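PDB 2BR6: N-acyl homoserine lactonase from Bacillus thuringiensis, which hydrolyses the lactone ring of N-acyl homoserine lactones, bacterial quorum-sensing signals, with the help of two zinc ions. Local coordinates for residues A[53-58]-A[107-112]; A[122-127]-A[174-179]. One frame throughout, in Å; residues are numbered along the deposited sequence.

Contact 1. Residues A[53-58]-A[107-112]; sequences TGMPES and LHFDHA. With ZN (zinc ion), chain B; ZN (zinc ion), chain C; HSL (homoserine lactone), chain F.
At the edge of the Phe-109 ring, in its plane, sits CD of Pro-56, 3.8 Å from CD1; one ring face carries CB of Asp-110, and the Met-55 side chain runs alongside in a Met-aromatic contact. The ring belongs to the HxHxDH zinc-binding motif of the metallo-beta-lactamase fold, here packed against the loop that follows strand 47-51. With chi1 at 81°, CG of Phe-109 lies between its own N and carbonyl carbon; CE2 then borders the homoserine lactone while CD1 and CE1 meet Pro-56 and Met-55. Met-55 CG also rests on Asp-110 CA at 3.7 Å. Along the backbone, Thr-53 N gives a hydrogen bond to His-111 O (3.0 Å), and a water links Gly-54 N to Asp-110 O. The loop thus grips the motif away from the metals. ND1 of His-111 is hydrogen-bonded to Asp-52 OD2, which helps to orient the ring, while NE2 binds one zinc with OD1 of Asp-110 and His-237; His-108 ND1 binds the other with His-106 and His-171. Asp-193 and a water bridge the two metals, the lactone adds O to the first and OD to the second, and Asp-110 OD2 accepts a 3.3 Å hydrogen bond from its N.

Contact 2. Residues A[122-127]-A[174-179]; sequences PIIVQR and GHQSLF
This is a buried contact between the two sheets of the alpha-beta/beta-alpha sandwich characteristic of the metallo-beta-lactamase fold: strand 123-126 of the seven-stranded sheet faces the start of strand 176-182 of the five-stranded one. The short strand axes come no closer than 9.2 Å, at 122° between their directions, so side chains and a water span the gap. Two glutamines carry most of it. Gln-176 extends beyond CG toward the first strand, its NE2 lying 3.6 Å from Ile-124 O and near Val-125 CA; this amide nitrogen is held by a hydrogen bond to Ser-104 O, which helps to set the rotation of the amide. Gln-126 comes from the other sheet, bent at chi2 (-71°), and crosses Gln-176 obliquely, with the two amide planes nearly perpendicular, 88° apart. CG of Gln-126 lies 3.5 Å from OE1 of Gln-176 and 3.1 Å from Gly-174 O, so its aliphatic part is wedged between that carbonyl and the second amide. The main chains approach at the C-terminal end of strand 123-126, beside the loop that precedes the second strand, where CA of Gln-126 and CA of Gly-174 are 5.4 Å apart. Here a water accepts from Gln-126 N at 3.0 Å and lies 3.0 Å from Gly-174 O, to which it probably donates, so that it bridges the two backbones. Ile-124 adds an apolar flank, its CG2 4.5 Å from Gln-176 NE2. Around the pair, Ile-153 of strand 150-153 and Leu-165 of strand 163-167 touch both Ile-124 and Gln-176, while Tyr-167 packs on Gln-126. Gln-126 is also the N-cap residue of helix 127-133, and Glu-129 of that helix accepts a hydrogen bond from Gly-174 N.

Along the chain the two contacts come in series, neither nested nor crossed. From the N terminus, strands 7-19, 32-44 and 47-51 lead to the loop that opens contact 1; the chain then runs through strand 76-78, helix 85-92 and strand 101-103 before the zinc-binding turn returns to residues 53-58. Helix 109-112 leads into strand 123-126, which opens contact 2. The span enclosed by contact 2 holds helix 127-133 and strands 150-153, 157-160 and 163-167, and closes at 174-179. Contact 1 thus joins two connections at the ends of strands in the first sheet, whereas contact 2 ties that sheet to the second. They meet where Leu-107 CD1 packs on Val-125 CG2 at 4.1 Å.

Contact 1. Residues A[53-58]-A[107-112]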
# COMPACT_ATOMS: atom_id res chain seq x y z
N THR A 53 6.57 0.31 2.48
CA THR A 53 8.01 0.55 2.63
C THR A 53 8.85 0.06 1.46
O THR A 53 10.07 -0.11 1.58
CB THR A 53 8.54 -0.12 3.92
OG1 THR A 53 8.27 -1.53 3.89
CG2 THR A 53 7.79 0.38 5.15
N GLY A 54 8.19 -0.18 0.33
CA GLY A 54 8.91 -0.56 -0.88
C GLY A 54 9.44 -1.98 -0.88
O GLY A 54 9.02 -2.82 -0.08
N MET A 55 10.37 -2.23 -1.80
CA MET A 55 10.87 -3.57 -2.07
C MET A 55 12.11 -3.90 -1.21
O MET A 55 12.73 -2.98 -0.67
CB MET A 55 11.17 -3.67 -3.57
CG MET A 55 9.91 -3.80 -4.40
SD MET A 55 10.22 -3.82 -6.16
CE MET A 55 10.64 -2.09 -6.42
N PRO A 56 12.44 -5.19 -1.07
CA PRO A 56 13.60 -5.61 -0.28
C PRO A 56 14.89 -5.15 -0.93
O PRO A 56 14.96 -5.08 -2.15
CB PRO A 56 13.53 -7.14 -0.33
CG PRO A 56 12.17 -7.48 -0.79
CD PRO A 56 11.70 -6.34 -1.63
N GLU A 57 15.91 -4.84 -0.13
CA GLU A 57 17.18 -4.42 -0.72
C GLU A 57 17.81 -5.52 -1.58
O GLU A 57 18.63 -5.23 -2.45
CB GLU A 57 18.16 -3.89 0.33
CG GLU A 57 18.73 -4.93 1.27
CD GLU A 57 19.08 -4.34 2.61
OE1 GLU A 57 18.96 -3.10 2.77
OE2 GLU A 57 19.46 -5.11 3.51
N SER A 58 17.39 -6.77 -1.36
CA SER A 58 17.85 -7.90 -2.19
C SER A 58 17.34 -7.82 -3.64
O SER A 58 17.84 -8.53 -4.51
CB SER A 58 17.43 -9.23 -1.57
OG SER A 58 16.02 -9.36 -1.50
N LEU A 107 1.78 -7.68 3.47
CA LEU A 107 3.20 -7.98 3.63
C LEU A 107 3.83 -8.62 2.38
O LEU A 107 4.87 -9.29 2.48
CB LEU A 107 3.44 -8.80 4.91
CG LEU A 107 3.07 -8.10 6.23
CD1 LEU A 107 3.26 -9.07 7.41
CD2 LEU A 107 3.85 -6.80 6.47
N HIS A 108 3.22 -8.38 1.22
CA HIS A 108 3.83 -8.76 -0.07
C HIS A 108 5.13 -7.97 -0.25
O HIS A 108 5.28 -6.87 0.29
CB HIS A 108 2.87 -8.53 -1.24
CG HIS A 108 1.80 -9.58 -1.36
ND1 HIS A 108 0.76 -9.48 -2.25
CD2 HIS A 108 1.61 -10.73 -0.67
CE1 HIS A 108 -0.02 -10.54 -2.12
NE2 HIS A 108 0.47 -11.31 -1.17
N PHE A 109 6.06 -8.55 -1.01
CA PHE A 109 7.44 -8.05 -1.03
C PHE A 109 7.56 -6.58 -1.48
O PHE A 109 8.50 -5.89 -1.07
CB PHE A 109 8.32 -8.97 -1.88
CG PHE A 109 8.23 -8.71 -3.34
CD1 PHE A 109 9.15 -7.87 -3.97
CD2 PHE A 109 7.20 -9.27 -4.10
CE1 PHE A 109 9.05 -7.61 -5.34
CE2 PHE A 109 7.10 -9.01 -5.46
CZ PHE A 109 8.03 -8.17 -6.08
N ASP A 110 6.63 -6.13 -2.32
CA ASP A 110 6.66 -4.76 -2.87
C ASP A 110 5.99 -3.74 -1.95
O ASP A 110 5.91 -2.55 -2.28
CB ASP A 110 6.05 -4.69 -4.29
CG ASP A 110 4.69 -5.38 -4.39
OD1 ASP A 110 3.79 -4.84 -5.09
OD2 ASP A 110 4.42 -6.47 -3.84
N HIS A 111 5.52 -4.21 -0.80
CA HIS A 111 4.84 -3.35 0.17
C HIS A 111 5.50 -3.33 1.54
O HIS A 111 5.31 -2.36 2.29
CB HIS A 111 3.36 -3.71 0.29
CG HIS A 111 2.62 -3.59 -1.01
ND1 HIS A 111 1.85 -2.49 -1.33
CD2 HIS A 111 2.60 -4.40 -2.09
CE1 HIS A 111 1.36 -2.65 -2.55
NE2 HIS A 111 1.79 -3.80 -3.03
N ALA A 112 6.23 -4.39 1.87
CA ALA A 112 6.83 -4.51 3.22
C ALA A 112 8.32 -4.85 3.25
O ALA A 112 8.89 -5.15 4.31
CB ALA A 112 6.02 -5.52 4.07
ZN ZN B . 1.54 -4.85 -4.88
ZN ZN C . 0.14 -7.51 -3.26
N HSL F . 3.94 -8.62 -6.25
CA HSL F . 2.68 -8.63 -6.42
C HSL F . 1.78 -7.50 -6.36
O HSL F . 1.92 -6.38 -6.86
CB HSL F . 1.90 -9.96 -6.21
CG HSL F . 0.65 -9.46 -5.50
OD HSL F . 0.59 -7.96 -5.62
O HOH W 1 5.63 -0.13 -1.06
O HOH W 2 1.94 -6.75 -3.77

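Contact 2. Residues A[122-127]-A[174-179]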
# COMPACT_ATOMS: atom_id res chain seq x y z
N PRO A 122 5.80 1.65 15.76
CA PRO A 122 4.79 0.61 15.63
C PRO A 122 4.41 0.41 14.18
O PRO A 122 4.16 1.38 13.46
CB PRO A 122 3.61 1.14 16.45
CG PRO A 122 4.24 2.11 17.40
CD PRO A 122 5.32 2.78 16.57
N ILE A 123 4.40 -0.85 13.76
CA ILE A 123 4.00 -1.23 12.42
C ILE A 123 2.62 -1.82 12.51
O ILE A 123 2.43 -2.91 13.08
CB ILE A 123 5.00 -2.24 11.83
CG1 ILE A 123 6.39 -1.61 11.75
CG2 ILE A 123 4.52 -2.73 10.44
CD1 ILE A 123 7.50 -2.58 11.46
N ILE A 124 1.65 -1.08 11.96
CA ILE A 124 0.24 -1.49 11.96
C ILE A 124 -0.04 -2.48 10.83
O ILE A 124 0.14 -2.17 9.65
CB ILE A 124 -0.72 -0.27 11.90
CG1 ILE A 124 -0.46 0.69 13.08
CG2 ILE A 124 -2.17 -0.76 11.90
CD1 ILE A 124 -1.19 2.04 13.01
N VAL A 125 -0.47 -3.68 11.21
CA VAL A 125 -0.70 -4.78 10.27
C VAL A 125 -1.90 -5.61 10.74
O VAL A 125 -2.15 -5.76 11.93
CB VAL A 125 0.57 -5.70 10.12
CG1 VAL A 125 0.96 -6.34 11.44
CG2 VAL A 125 0.32 -6.79 9.08
N GLN A 126 -2.66 -6.12 9.77
CA GLN A 126 -3.83 -6.95 10.10
C GLN A 126 -3.37 -8.29 10.65
O GLN A 126 -2.43 -8.89 10.12
CB GLN A 126 -4.67 -7.20 8.85
CG GLN A 126 -5.44 -5.98 8.35
CD GLN A 126 -6.60 -5.59 9.26
OE1 GLN A 126 -6.97 -4.40 9.32
NE2 GLN A 126 -7.19 -6.57 9.91
N ARG A 127 -4.06 -8.77 11.69
CA ARG A 127 -3.76 -10.08 12.26
C ARG A 127 -3.71 -11.18 11.20
O ARG A 127 -2.81 -12.03 11.23
CB ARG A 127 -4.78 -10.44 13.34
CG ARG A 127 -4.43 -11.74 14.08
CD ARG A 127 -5.11 -11.93 15.42
NE ARG A 127 -4.97 -10.77 16.31
CZ ARG A 127 -3.96 -10.54 17.13
NH1 ARG A 127 -2.93 -11.38 17.21
NH2 ARG A 127 -3.97 -9.45 17.88
N GLY A 174 -4.90 -10.70 4.64
CA GLY A 174 -5.21 -9.59 5.54
C GLY A 174 -4.97 -8.21 4.94
O GLY A 174 -4.62 -7.27 5.65
N HIS A 175 -5.17 -8.09 3.63
CA HIS A 175 -4.95 -6.82 2.95
C HIS A 175 -5.85 -5.71 3.52
O HIS A 175 -7.02 -5.95 3.80
CB HIS A 175 -5.24 -6.97 1.45
CG HIS A 175 -4.96 -5.74 0.66
ND1 HIS A 175 -5.86 -4.70 0.56
CD2 HIS A 175 -3.85 -5.34 -0.02
CE1 HIS A 175 -5.34 -3.73 -0.16
NE2 HIS A 175 -4.12 -4.09 -0.52
N GLN A 176 -5.29 -4.51 3.68
CA GLN A 176 -6.09 -3.35 4.09
C GLN A 176 -5.80 -2.12 3.21
O GLN A 176 -4.66 -1.90 2.77
CB GLN A 176 -5.85 -3.01 5.57
CG GLN A 176 -4.41 -2.67 5.92
CD GLN A 176 -4.21 -2.53 7.43
OE1 GLN A 176 -5.18 -2.46 8.19
NE2 GLN A 176 -2.95 -2.42 7.84
N SER A 177 -6.85 -1.34 2.98
CA SER A 177 -6.82 -0.11 2.18
C SER A 177 -6.93 1.10 3.11
O SER A 177 -7.18 0.94 4.30
CB SER A 177 -8.00 -0.11 1.20
OG SER A 177 -8.00 -1.25 0.35
N LEU A 178 -6.74 2.31 2.57
CA LEU A 178 -6.70 3.53 3.38
C LEU A 178 -7.81 4.50 2.97
O LEU A 178 -8.00 4.74 1.79
CB LEU A 178 -5.36 4.25 3.17
CG LEU A 178 -4.07 3.84 3.90
CD1 LEU A 178 -4.08 4.34 5.34
CD2 LEU A 178 -3.74 2.35 3.80
N PHE A 179 -8.52 5.05 3.96
CA PHE A 179 -9.43 6.17 3.73
C PHE A 179 -8.92 7.35 4.55
O PHE A 179 -8.81 7.26 5.77
CB PHE A 179 -10.87 5.80 4.14
CG PHE A 179 -11.87 6.87 3.84
CD1 PHE A 179 -12.45 6.96 2.57
CD2 PHE A 179 -12.23 7.80 4.81
CE1 PHE A 179 -13.38 7.97 2.29
CE2 PHE A 179 -13.16 8.81 4.53
CZ PHE A 179 -13.73 8.89 3.27
O HOH W 3 -2.28 -5.78 6.80